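Local coordinates for probable N-acetyl-gamma-glutamyl-phosphate reductase, chloroplastic (Oryza sativa, PDB 2CVO), which probably catalyses the NADPH-dependent reduction of N-acetylglutamyl phosphate to N-acetylglutamate semialdehyde, a step of arginine biosynthesis in the chloroplast, at residues Ala37-Leu42 / Gly338-Ala343; Val180-Ala185 / Gln281-Thr286; Val190-Ile195 / Phe267-Pro272; Val293-Gly298 / Cys313-Phe318. All blocks are in the same frame, centred on the assembly; numbering follows the deposited sequence.

Contact 1: Ala37-Leu42 / Gly338-Ala343; sequences AEIVRL and GASGQA
Ser340 presses its short side chain against helix 37-42, where Glu38 and Ile39 receive it. It closes a wider, pi-type turn at 338-340 of its own helix. With OG opposite the residue's own carbonyl carbon (chi1 -65°), the hydroxyl comes within 3.4 Å of Ile39 CG1, while Ser340 CB lies 3.8 Å from Glu38 CB. These neighbours are apolar, and the polarity of the buried OG is met instead by a hydrogen bond with the backbone O of Thr35, just before the first segment. Glu38 takes part through its CB alone. Its chain bends at chi2 and carries the carboxylate off to Arg41, which grips it side-on: Arg41 NE reaches Glu38 OE1 at 2.9 Å and Arg41 NH2 reaches Glu38 OE2 at 2.7 Å. Both oxygens lie in the guanidinium plane. Arg260 forms a second salt bridge to OE2, and Tyr361 makes a cation-pi contact with Arg41, so the buried charges have several partners.

At Gly341 the other helix offers bare backbone. Leu42 CD1 rests on it, 3.6 Å from Gly341 CA, and the same methyl is 3.7 Å from Ser340 O. The small Ser340 and Gly341 thus lie where the axes of segments 37-42 and 338-343 pass at 9.1 Å, crossing at -40°. Helix 34-43 follows the first strand of the parallel sheet, as in a Rossmann-type dinucleotide-binding domain; helix 336-351, from the end of the chain, returns from the dimerisation domain to pack against it, a topology familiar from semialdehyde dehydrogenases.

Contact 2: Val180-Ala185 / Gln281-Thr286; sequences VPLIKA and QHLKST
Pro181 faces helix 281-286 with its ring: CG lies 4.0 Å from Leu283 CD2, and CB touches the methyl CG2 of Thr286. Lacking an N-H, the proline also kinks its own helix. Its carbonyl O accepts the backbone N of Ala185 and a water that sits in the plane of the His282 ring, 2.7 Å from both Pro181 O and His282 NE2. The direct bond from His282 NE2 to Pro181 O is weak, long and bent (3.3 Å, 123°).

Leu182 crosses Leu283 at about a right angle, CG 3.7 Å from Leu283 CD2, and runs past His282 in the opposite direction, its CD2 near the edge of the ring. The helical segments 180-184 and 281-286 meet at 116°; their parent helices, 170-184 and 276-287, are neighbours on one face of the mixed sheet of the dimerisation domain, the alpha/beta layering of this family.

Ala185, just past the helix end, lays CB over one face of the His282 ring in a CH-pi contact, 3.7 Å from the ring centroid. Thr286 OG1 lies over the opposite face while donating to His282 O. With CG anti to the backbone N (chi1 -175°), the imidazole extends toward Pro181 and Ala185.

Contact 3: Val190-Ile195 / Phe267-Pro272; sequences VSNIII and FVEMAP
Ile194 and Phe267 form a hydrogen-bonded antiparallel pair where strands 194-200 and 262-269 adjoin in the mixed sheet of the dimerisation domain. Ile194 N gives to Phe267 O at 3.1 Å, and Phe267 N gives to Ile194 O at 2.7 Å. Phe267 O also accepts from Arg325 NH1.

Past Ile193 and Val268 the chains separate. Asn192 has positive phi and psi, and its O stands 3.4 Å from Phe267 O. These two acceptors are reconciled by Arg325, which donates to Asn192 O through NH2. A water bridges the backbones, accepting from Glu269 N at 2.7 Å and donating to Ser191 O at 3.0 Å.

The carboxylate of Glu269 closes the end of the contact. With its OG tucked between backbone N and carbonyl carbon (chi1 63°), Ser191 donates to Glu269 OE1 at 3.0 Å from well above the carboxylate plane. Asn192 ND2 makes a weak, bent bond to Glu269 OE2 (3.4 Å), which also has a long, weak ion pair with Arg325. The amide's other end, OD1, accepts from Arg325 NE of the third subunit, against which Ile194 and Phe267 also pack. An alanine in place of Glu269 would probably leave the Ser191 hydroxyl without its acceptor and remove the weak bond and ion pair at OE2.

Ile193 CG2 and Val268 CG1 touch loosely, whereas Ile194 O meets the Phe267 ring at its edge, 3.2 Å from CD1.

Contact 4: Val293-Gly298 / Cys313-Phe318; sequences VKLLNG and CFMNVF
Leu296 CD2 and Lys294 CB both come obliquely to the ring of Phe314, the leucine methyl 3.9 Å from CG and the lysine carbon 4.2 Å from CD1. Ile72 of the second subunit packs against all three residues. The other flat group, the Asn316 amide, uses ND2 to donate to Gly298 O at 3.1 Å. The acceptor lies nearly in the amide plane, but the donor stands above the Gly298 carbonyl plane. ND2 also bonds Ser300 O, and OD1 accepts Val317 N.

Strands 293-295 and 313-318 run parallel, with Lys294 N on Cys313 O, Met315 N on Lys294 O and Leu296 N on Met315 O. On the face carrying Val293, Cys313 and Leu295, Met315 starts between backbone N and carbonyl carbon (chi1 60°) and bends at chi3; its CE reaches Val293 CG1 at 4.0 Å and its CG lies 4.1 Å from Leu295 CD1. Replacing Asn316 with a leucine would probably leave Gly298 O and Ser300 O without this donor and the turn around them less fixed. Backbone bonds thus hold the strand that ends the mixed sheet within this chain, while the Asn316 amide, with Tyr280 on Leu296 O, helps tie down what follows.

Overall arrangement
Contacts 2, 3 and 4 share the dimerisation domain, whereas contact 1 joins it to the dinucleotide-binding domain. Contact 2 touches both of the others: its centre is about 14 Å from that of contact 3, where Ile183 CG2 meets Val190 CG1 at 4.3 Å, and about 12 Å from that of contact 4, where Lys284 CB meets Leu295 CD2 at 3.5 Å. Contacts 3 and 4 belong to one mixed sheet without touching. Contacts 1 and 4, about 7 Å apart at nearest atoms, both reach the second subunit. Both lie at some distance from Cys170, the probable active-site cysteine, whose side chain is about 10 Å from that of Ser340 and 11 Å from that of Cys313.

Contact 1: Ala37-Leu42 / Gly338-Ala343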
loop_
_atom_site.group_PDB
_atom_site.type_symbol
_atom_site.label_atom_id
_atom_site.label_comp_id
_atom_site.label_asym_id
_atom_site.label_seq_id
_atom_site.Cartn_x
_atom_site.Cartn_y
_atom_site.Cartn_z
ATOM N N ALA A 37 -20.047 -3.803 10.415
ATOM C CA ALA A 37 -18.861 -4.360 11.043
ATOM C C ALA A 37 -18.318 -3.360 12.057
ATOM O O ALA A 37 -17.964 -3.738 13.173
ATOM C CB ALA A 37 -17.800 -4.684 9.990
ATOM N N GLU A 38 -18.258 -2.085 11.680
ATOM C CA GLU A 38 -17.750 -1.065 12.596
ATOM C C GLU A 38 -18.623 -0.918 13.839
ATOM O O GLU A 38 -18.116 -0.709 14.943
ATOM C CB GLU A 38 -17.625 0.292 11.899
ATOM C CG GLU A 38 -16.298 0.523 11.188
ATOM C CD GLU A 38 -15.093 0.334 12.103
ATOM O OE1 GLU A 38 -14.717 -0.828 12.350
ATOM O OE2 GLU A 38 -14.522 1.340 12.579
ATOM N N ILE A 39 -19.934 -1.022 13.661
ATOM C CA ILE A 39 -20.852 -0.915 14.790
ATOM C C ILE A 39 -20.568 -2.049 15.772
ATOM O O ILE A 39 -20.491 -1.832 16.982
ATOM C CB ILE A 39 -22.318 -0.968 14.304
ATOM C CG1 ILE A 39 -22.622 0.305 13.510
ATOM C CG2 ILE A 39 -23.270 -1.114 15.484
ATOM C CD1 ILE A 39 -23.990 0.335 12.862
ATOM N N VAL A 40 -20.390 -3.258 15.246
ATOM C CA VAL A 40 -20.095 -4.413 16.086
ATOM C C VAL A 40 -18.805 -4.167 16.865
ATOM O O VAL A 40 -18.759 -4.339 18.084
ATOM C CB VAL A 40 -19.954 -5.697 15.229
ATOM C CG1 VAL A 40 -19.446 -6.855 16.084
ATOM C CG2 VAL A 40 -21.310 -6.059 14.615
ATOM N N ARG A 41 -17.753 -3.752 16.169
ATOM C CA ARG A 41 -16.483 -3.491 16.837
ATOM C C ARG A 41 -16.638 -2.458 17.957
ATOM O O ARG A 41 -16.107 -2.631 19.062
ATOM C CB ARG A 41 -15.441 -3.005 15.825
ATOM C CG ARG A 41 -14.056 -2.797 16.420
ATOM C CD ARG A 41 -13.076 -2.305 15.370
ATOM N NE ARG A 41 -13.387 -0.957 14.898
ATOM C CZ ARG A 41 -13.070 0.158 15.549
ATOM N NH1 ARG A 41 -12.429 0.097 16.707
ATOM N NH2 ARG A 41 -13.384 1.339 15.036
ATOM N N LEU A 42 -17.371 -1.388 17.682
ATOM C CA LEU A 42 -17.559 -0.347 18.684
ATOM C C LEU A 42 -18.405 -0.785 19.876
ATOM O O LEU A 42 -18.053 -0.509 21.023
ATOM C CB LEU A 42 -18.169 0.903 18.044
ATOM C CG LEU A 42 -17.318 1.590 16.968
ATOM C CD1 LEU A 42 -18.066 2.803 16.433
ATOM C CD2 LEU A 42 -15.973 2.008 17.549
ATOM N N GLY A 338 -16.819 9.742 11.030
ATOM C CA GLY A 338 -17.487 10.007 9.769
ATOM C C GLY A 338 -18.709 9.124 9.558
ATOM O O GLY A 338 -19.471 9.327 8.608
ATOM N N ALA A 339 -18.913 8.148 10.442
ATOM C CA ALA A 339 -20.049 7.250 10.291
ATOM C C ALA A 339 -20.529 6.590 11.585
ATOM O O ALA A 339 -21.225 7.211 12.393
ATOM C CB ALA A 339 -19.717 6.175 9.249
ATOM N N SER A 340 -20.145 5.330 11.773
ATOM C CA SER A 340 -20.562 4.553 12.938
ATOM C C SER A 340 -20.165 5.107 14.296
ATOM O O SER A 340 -20.901 4.940 15.271
ATOM C CB SER A 340 -20.063 3.113 12.803
ATOM O OG SER A 340 -20.682 2.485 11.694
ATOM N N GLY A 341 -19.008 5.756 14.373
ATOM C CA GLY A 341 -18.580 6.315 15.643
ATOM C C GLY A 341 -19.505 7.436 16.087
ATOM O O GLY A 341 -19.884 7.519 17.255
ATOM N N GLN A 342 -19.871 8.307 15.152
ATOM C CA GLN A 342 -20.762 9.419 15.463
ATOM C C GLN A 342 -22.170 8.902 15.704
ATOM O O GLN A 342 -22.934 9.494 16.464
ATOM C CB GLN A 342 -20.767 10.441 14.325
ATOM C CG GLN A 342 -21.754 11.586 14.519
ATOM C CD GLN A 342 -21.317 12.848 13.804
ATOM O OE1 GLN A 342 -20.920 13.826 14.441
ATOM N NE2 GLN A 342 -21.367 12.830 12.471
ATOM N N ALA A 343 -22.513 7.796 15.051
ATOM C CA ALA A 343 -23.831 7.212 15.228
ATOM C C ALA A 343 -23.935 6.777 16.682
ATOM O O ALA A 343 -24.947 7.016 17.339
ATOM C CB ALA A 343 -24.012 6.022 14.300
#

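Contact 2: Val180-Ala185 / Gln281-Thr286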
loop_
_atom_site.group_PDB
_atom_site.type_symbol
_atom_site.label_atom_id
_atom_site.label_comp_id
_atom_site.label_asym_id
_atom_site.label_seq_id
_atom_site.Cartn_x
_atom_site.Cartn_y
_atom_site.Cartn_z
ATOM N N VAL A 180 -19.157 25.585 10.025
ATOM C CA VAL A 180 -20.391 26.096 10.615
ATOM C C VAL A 180 -20.172 27.194 11.667
ATOM O O VAL A 180 -20.723 28.286 11.548
ATOM C CB VAL A 180 -21.237 24.943 11.210
ATOM C CG1 VAL A 180 -22.462 25.499 11.940
ATOM C CG2 VAL A 180 -21.687 24.016 10.087
ATOM N N PRO A 181 -19.367 26.930 12.705
ATOM C CA PRO A 181 -19.168 27.991 13.699
ATOM C C PRO A 181 -18.512 29.242 13.120
ATOM O O PRO A 181 -18.849 30.358 13.508
ATOM C CB PRO A 181 -18.303 27.312 14.762
ATOM C CG PRO A 181 -17.538 26.288 13.973
ATOM C CD PRO A 181 -18.610 25.723 13.073
ATOM N N LEU A 182 -17.579 29.057 12.191
ATOM C CA LEU A 182 -16.892 30.188 11.580
ATOM C C LEU A 182 -17.850 31.041 10.763
ATOM O O LEU A 182 -17.738 32.270 10.742
ATOM C CB LEU A 182 -15.738 29.707 10.691
ATOM C CG LEU A 182 -14.547 29.087 11.431
ATOM C CD1 LEU A 182 -13.493 28.614 10.435
ATOM C CD2 LEU A 182 -13.958 30.112 12.392
ATOM N N ILE A 183 -18.789 30.389 10.083
ATOM C CA ILE A 183 -19.761 31.110 9.280
ATOM C C ILE A 183 -20.733 31.840 10.203
ATOM O O ILE A 183 -21.058 33.002 9.973
ATOM C CB ILE A 183 -20.541 30.155 8.345
ATOM C CG1 ILE A 183 -19.603 29.596 7.274
ATOM C CG2 ILE A 183 -21.692 30.891 7.679
ATOM C CD1 ILE A 183 -20.276 28.641 6.304
ATOM N N LYS A 184 -21.190 31.163 11.253
ATOM C CA LYS A 184 -22.116 31.786 12.196
ATOM C C LYS A 184 -21.474 33.027 12.809
ATOM O O LYS A 184 -22.149 34.022 13.060
ATOM C CB LYS A 184 -22.496 30.813 13.318
ATOM C CG LYS A 184 -23.352 29.637 12.883
ATOM C CD LYS A 184 -23.682 28.740 14.070
ATOM C CE LYS A 184 -24.544 27.549 13.660
ATOM N NZ LYS A 184 -24.812 26.617 14.800
ATOM N N ALA A 185 -20.166 32.952 13.042
ATOM C CA ALA A 185 -19.413 34.051 13.633
ATOM C C ALA A 185 -19.089 35.133 12.604
ATOM O O ALA A 185 -18.528 36.174 12.942
ATOM C CB ALA A 185 -18.122 33.516 14.260
ATOM N N GLN A 281 -8.606 30.993 16.856
ATOM C CA GLN A 281 -9.075 31.242 18.208
ATOM C C GLN A 281 -10.569 30.981 18.359
ATOM O O GLN A 281 -11.019 30.542 19.416
ATOM C CB GLN A 281 -8.746 32.676 18.636
ATOM C CG GLN A 281 -7.259 32.947 18.856
ATOM C CD GLN A 281 -6.646 32.066 19.939
ATOM O OE1 GLN A 281 -7.181 31.956 21.044
ATOM N NE2 GLN A 281 -5.515 31.441 19.626
ATOM N N HIS A 282 -11.348 31.243 17.314
ATOM C CA HIS A 282 -12.782 30.996 17.424
ATOM C C HIS A 282 -13.070 29.500 17.488
ATOM O O HIS A 282 -13.952 29.069 18.232
ATOM C CB HIS A 282 -13.554 31.598 16.252
ATOM C CG HIS A 282 -15.038 31.458 16.389
ATOM N ND1 HIS A 282 -15.760 32.127 17.354
ATOM C CD2 HIS A 282 -15.927 30.677 15.730
ATOM C CE1 HIS A 282 -17.029 31.763 17.286
ATOM N NE2 HIS A 282 -17.157 30.884 16.308
ATOM N N LEU A 283 -12.332 28.712 16.706
ATOM C CA LEU A 283 -12.523 27.263 16.702
ATOM C C LEU A 283 -12.051 26.687 18.030
ATOM O O LEU A 283 -12.641 25.737 18.548
ATOM C CB LEU A 283 -11.745 26.603 15.555
ATOM C CG LEU A 283 -12.160 26.934 14.116
ATOM C CD1 LEU A 283 -11.201 26.277 13.143
ATOM C CD2 LEU A 283 -13.585 26.462 13.859
ATOM N N LYS A 284 -10.986 27.261 18.582
ATOM C CA LYS A 284 -10.468 26.780 19.853
ATOM C C LYS A 284 -11.505 26.963 20.953
ATOM O O LYS A 284 -11.819 26.021 21.678
ATOM C CB LYS A 284 -9.180 27.512 20.242
ATOM C CG LYS A 284 -8.555 26.965 21.526
ATOM C CD LYS A 284 -7.105 27.396 21.688
ATOM C CE LYS A 284 -6.981 28.847 22.112
ATOM N NZ LYS A 284 -7.386 29.045 23.534
ATOM N N SER A 285 -12.049 28.170 21.064
ATOM C CA SER A 285 -13.042 28.443 22.089
ATOM C C SER A 285 -14.323 27.669 21.812
ATOM O O SER A 285 -15.016 27.258 22.738
ATOM C CB SER A 285 -13.335 29.946 22.175
ATOM O OG SER A 285 -13.892 30.429 20.970
ATOM N N THR A 286 -14.637 27.459 20.538
ATOM C CA THR A 286 -15.839 26.715 20.182
ATOM C C THR A 286 -15.732 25.237 20.561
ATOM O O THR A 286 -16.719 24.622 20.955
ATOM C CB THR A 286 -16.131 26.764 18.663
ATOM O OG1 THR A 286 -16.320 28.119 18.241
ATOM C CG2 THR A 286 -17.389 25.971 18.347
HETATM O O HOH W 1 -19.805 30.558 16.014
#

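Contact 3: Val190-Ile195 / Phe267-Pro272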
loop_
_atom_site.group_PDB
_atom_site.type_symbol
_atom_site.label_atom_id
_atom_site.label_comp_id
_atom_site.label_asym_id
_atom_site.label_seq_id
_atom_site.Cartn_x
_atom_site.Cartn_y
_atom_site.Cartn_z
ATOM N N VAL A 190 -19.014 33.471 2.531
ATOM C CA VAL A 190 -19.609 32.288 1.926
ATOM C C VAL A 190 -19.356 32.237 0.429
ATOM O O VAL A 190 -19.914 31.398 -0.279
ATOM C CB VAL A 190 -21.120 32.248 2.179
ATOM C CG1 VAL A 190 -21.385 32.278 3.673
ATOM C CG2 VAL A 190 -21.792 33.428 1.496
ATOM N N SER A 191 -18.499 33.136 -0.040
ATOM C CA SER A 191 -18.156 33.205 -1.450
ATOM C C SER A 191 -16.843 32.474 -1.709
ATOM O O SER A 191 -15.908 32.553 -0.914
ATOM C CB SER A 191 -18.017 34.664 -1.884
ATOM O OG SER A 191 -16.957 35.293 -1.177
ATOM N N ASN A 192 -16.786 31.765 -2.831
ATOM C CA ASN A 192 -15.599 31.021 -3.227
ATOM C C ASN A 192 -15.033 30.047 -2.196
ATOM O O ASN A 192 -13.822 29.998 -1.986
ATOM C CB ASN A 192 -14.497 31.986 -3.667
ATOM C CG ASN A 192 -14.836 32.703 -4.959
ATOM O OD1 ASN A 192 -15.151 32.072 -5.974
ATOM N ND2 ASN A 192 -14.767 34.029 -4.933
ATOM N N ILE A 193 -15.902 29.279 -1.549
ATOM C CA ILE A 193 -15.445 28.273 -0.593
ATOM C C ILE A 193 -15.025 27.074 -1.450
ATOM O O ILE A 193 -15.870 26.316 -1.927
ATOM C CB ILE A 193 -16.581 27.843 0.364
ATOM C CG1 ILE A 193 -16.950 29.005 1.290
ATOM C CG2 ILE A 193 -16.155 26.618 1.175
ATOM C CD1 ILE A 193 -18.105 28.695 2.241
ATOM N N ILE A 194 -13.723 26.919 -1.659
ATOM C CA ILE A 194 -13.196 25.825 -2.471
ATOM C C ILE A 194 -12.728 24.677 -1.588
ATOM O O ILE A 194 -11.865 24.858 -0.726
ATOM C CB ILE A 194 -12.007 26.296 -3.325
ATOM C CG1 ILE A 194 -12.364 27.600 -4.046
ATOM C CG2 ILE A 194 -11.630 25.216 -4.318
ATOM C CD1 ILE A 194 -13.569 27.509 -4.945
ATOM N N ILE A 195 -13.288 23.493 -1.814
ATOM C CA ILE A 195 -12.935 22.330 -1.014
ATOM C C ILE A 195 -12.430 21.146 -1.835
ATOM O O ILE A 195 -13.048 20.744 -2.824
ATOM C CB ILE A 195 -14.143 21.845 -0.169
ATOM C CG1 ILE A 195 -14.670 22.988 0.700
ATOM C CG2 ILE A 195 -13.728 20.674 0.719
ATOM C CD1 ILE A 195 -15.956 22.654 1.435
ATOM N N PHE A 267 -10.494 25.963 1.340
ATOM C CA PHE A 267 -9.813 27.199 0.982
ATOM C C PHE A 267 -10.869 28.298 1.017
ATOM O O PHE A 267 -11.640 28.475 0.071
ATOM C CB PHE A 267 -9.198 27.074 -0.414
ATOM C CG PHE A 267 -8.244 25.908 -0.555
ATOM C CD1 PHE A 267 -8.670 24.701 -1.107
ATOM C CD2 PHE A 267 -6.924 26.017 -0.127
ATOM C CE1 PHE A 267 -7.793 23.622 -1.232
ATOM C CE2 PHE A 267 -6.037 24.941 -0.247
ATOM C CZ PHE A 267 -6.470 23.745 -0.799
ATOM N N VAL A 268 -10.891 29.040 2.117
ATOM C CA VAL A 268 -11.891 30.078 2.313
ATOM C C VAL A 268 -11.364 31.504 2.337
ATOM O O VAL A 268 -10.168 31.746 2.524
ATOM C CB VAL A 268 -12.648 29.837 3.628
ATOM C CG1 VAL A 268 -13.258 28.440 3.631
ATOM C CG2 VAL A 268 -11.697 30.001 4.799
ATOM N N GLU A 269 -12.281 32.445 2.145
ATOM C CA GLU A 269 -11.943 33.857 2.173
ATOM C C GLU A 269 -12.414 34.379 3.524
ATOM O O GLU A 269 -13.547 34.119 3.941
ATOM C CB GLU A 269 -12.655 34.603 1.042
ATOM C CG GLU A 269 -12.539 33.943 -0.320
ATOM C CD GLU A 269 -13.009 34.846 -1.453
ATOM O OE1 GLU A 269 -13.959 35.628 -1.239
ATOM O OE2 GLU A 269 -12.437 34.763 -2.561
ATOM N N MET A 270 -11.541 35.101 4.214
ATOM C CA MET A 270 -11.885 35.643 5.517
ATOM C C MET A 270 -12.604 36.983 5.386
ATOM O O MET A 270 -12.459 37.682 4.383
ATOM C CB MET A 270 -10.618 35.812 6.361
ATOM C CG MET A 270 -9.847 34.512 6.589
ATOM S SD MET A 270 -8.387 34.750 7.623
ATOM C CE MET A 270 -7.237 35.455 6.423
ATOM N N ALA A 271 -13.388 37.325 6.403
ATOM C CA ALA A 271 -14.125 38.589 6.427
ATOM C C ALA A 271 -13.113 39.720 6.623
ATOM O O ALA A 271 -11.992 39.481 7.063
ATOM C CB ALA A 271 -15.143 38.578 7.575
ATOM N N PRO A 272 -13.497 40.967 6.310
ATOM C CA PRO A 272 -12.587 42.108 6.464
ATOM C C PRO A 272 -11.920 42.197 7.835
ATOM O O PRO A 272 -12.577 42.054 8.862
ATOM C CB PRO A 272 -13.493 43.309 6.191
ATOM C CG PRO A 272 -14.504 42.753 5.217
ATOM C CD PRO A 272 -14.823 41.414 5.842
HETATM O O HOH W 2 -14.826 31.605 1.758
#

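Contact 4: Val293-Gly298 / Cys313-Phe318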
loop_
_atom_site.group_PDB
_atom_site.type_symbol
_atom_site.label_atom_id
_atom_site.label_comp_id
_atom_site.label_asym_id
_atom_site.label_seq_id
_atom_site.Cartn_x
_atom_site.Cartn_y
_atom_site.Cartn_z
ATOM N N VAL A 293 -13.532 16.713 19.064
ATOM C CA VAL A 293 -13.180 17.695 18.043
ATOM C C VAL A 293 -12.013 18.488 18.607
ATOM O O VAL A 293 -12.198 19.334 19.477
ATOM C CB VAL A 293 -14.351 18.651 17.727
ATOM C CG1 VAL A 293 -13.936 19.629 16.640
ATOM C CG2 VAL A 293 -15.565 17.858 17.273
ATOM N N LYS A 294 -10.811 18.215 18.113
ATOM C CA LYS A 294 -9.632 18.897 18.620
ATOM C C LYS A 294 -8.871 19.770 17.634
ATOM O O LYS A 294 -8.594 19.375 16.497
ATOM C CB LYS A 294 -8.663 17.883 19.223
ATOM C CG LYS A 294 -7.478 18.540 19.920
ATOM C CD LYS A 294 -6.545 17.513 20.540
ATOM C CE LYS A 294 -5.407 18.188 21.286
ATOM N NZ LYS A 294 -5.908 19.046 22.396
ATOM N N LEU A 295 -8.523 20.964 18.099
ATOM C CA LEU A 295 -7.759 21.915 17.306
ATOM C C LEU A 295 -6.302 21.654 17.686
ATOM O O LEU A 295 -5.931 21.805 18.849
ATOM C CB LEU A 295 -8.151 23.350 17.682
ATOM C CG LEU A 295 -7.607 24.497 16.827
ATOM C CD1 LEU A 295 -8.138 24.364 15.395
ATOM C CD2 LEU A 295 -8.035 25.839 17.431
ATOM N N LEU A 296 -5.486 21.250 16.716
ATOM C CA LEU A 296 -4.085 20.961 16.993
ATOM C C LEU A 296 -3.366 22.236 17.412
ATOM O O LEU A 296 -3.861 23.336 17.167
ATOM C CB LEU A 296 -3.409 20.341 15.764
ATOM C CG LEU A 296 -4.048 19.051 15.218
ATOM C CD1 LEU A 296 -3.133 18.440 14.165
ATOM C CD2 LEU A 296 -4.280 18.052 16.348
ATOM N N ASN A 297 -2.213 22.085 18.053
ATOM C CA ASN A 297 -1.437 23.233 18.516
ATOM C C ASN A 297 -0.535 23.821 17.445
ATOM O O ASN A 297 -0.071 23.118 16.544
ATOM C CB ASN A 297 -0.573 22.846 19.722
ATOM C CG ASN A 297 -1.389 22.640 20.988
ATOM O OD1 ASN A 297 -0.945 21.963 21.917
ATOM N ND2 ASN A 297 -2.579 23.235 21.038
ATOM N N GLY A 298 -0.289 25.122 17.568
ATOM C CA GLY A 298 0.575 25.823 16.639
ATOM C C GLY A 298 0.284 25.546 15.182
ATOM O O GLY A 298 -0.861 25.625 14.752
ATOM N N CYS A 313 -11.667 14.010 15.440
ATOM C CA CYS A 313 -11.600 14.875 14.271
ATOM C C CYS A 313 -10.496 15.841 14.664
ATOM O O CYS A 313 -10.645 16.579 15.641
ATOM C CB CYS A 313 -12.884 15.677 14.058
ATOM S SG CYS A 313 -12.677 17.049 12.849
ATOM N N PHE A 314 -9.378 15.812 13.946
ATOM C CA PHE A 314 -8.278 16.728 14.243
ATOM C C PHE A 314 -8.320 17.824 13.184
ATOM O O PHE A 314 -8.540 17.544 12.007
ATOM C CB PHE A 314 -6.920 16.014 14.180
ATOM C CG PHE A 314 -6.642 15.080 15.341
ATOM C CD1 PHE A 314 -7.535 14.954 16.402
ATOM C CD2 PHE A 314 -5.474 14.318 15.359
ATOM C CE1 PHE A 314 -7.270 14.079 17.466
ATOM C CE2 PHE A 314 -5.196 13.440 16.416
ATOM C CZ PHE A 314 -6.097 13.318 17.471
ATOM N N MET A 315 -8.109 19.070 13.595
ATOM C CA MET A 315 -8.134 20.164 12.639
ATOM C C MET A 315 -7.190 21.303 12.986
ATOM O O MET A 315 -6.689 21.409 14.105
ATOM C CB MET A 315 -9.561 20.713 12.493
ATOM C CG MET A 315 -10.168 21.248 13.780
ATOM S SD MET A 315 -11.806 22.011 13.556
ATOM C CE MET A 315 -12.729 20.661 13.004
ATOM N N ASN A 316 -6.937 22.146 11.997
ATOM C CA ASN A 316 -6.089 23.305 12.182
ATOM C C ASN A 316 -6.391 24.250 11.033
ATOM O O ASN A 316 -6.956 23.841 10.013
ATOM C CB ASN A 316 -4.604 22.923 12.171
ATOM C CG ASN A 316 -3.758 23.875 13.008
ATOM O OD1 ASN A 316 -4.196 24.976 13.336
ATOM N ND2 ASN A 316 -2.543 23.457 13.353
ATOM N N VAL A 317 -6.031 25.516 11.211
ATOM C CA VAL A 317 -6.261 26.519 10.189
ATOM C C VAL A 317 -4.951 27.235 9.920
ATOM O O VAL A 317 -4.197 27.540 10.844
ATOM C CB VAL A 317 -7.350 27.531 10.626
ATOM C CG1 VAL A 317 -7.036 28.076 11.994
ATOM C CG2 VAL A 317 -7.446 28.664 9.609
ATOM N N PHE A 318 -4.678 27.496 8.647
ATOM C CA PHE A 318 -3.439 28.156 8.262
ATOM C C PHE A 318 -3.662 29.370 7.370
ATOM O O PHE A 318 -4.702 29.510 6.725
ATOM C CB PHE A 318 -2.524 27.167 7.534
ATOM C CG PHE A 318 -2.329 25.869 8.264
ATOM C CD1 PHE A 318 -3.273 24.850 8.162
ATOM C CD2 PHE A 318 -1.206 25.666 9.064
ATOM C CE1 PHE A 318 -3.101 23.639 8.849
ATOM C CE2 PHE A 318 -1.022 24.464 9.755
ATOM C CZ PHE A 318 -1.973 23.448 9.645
#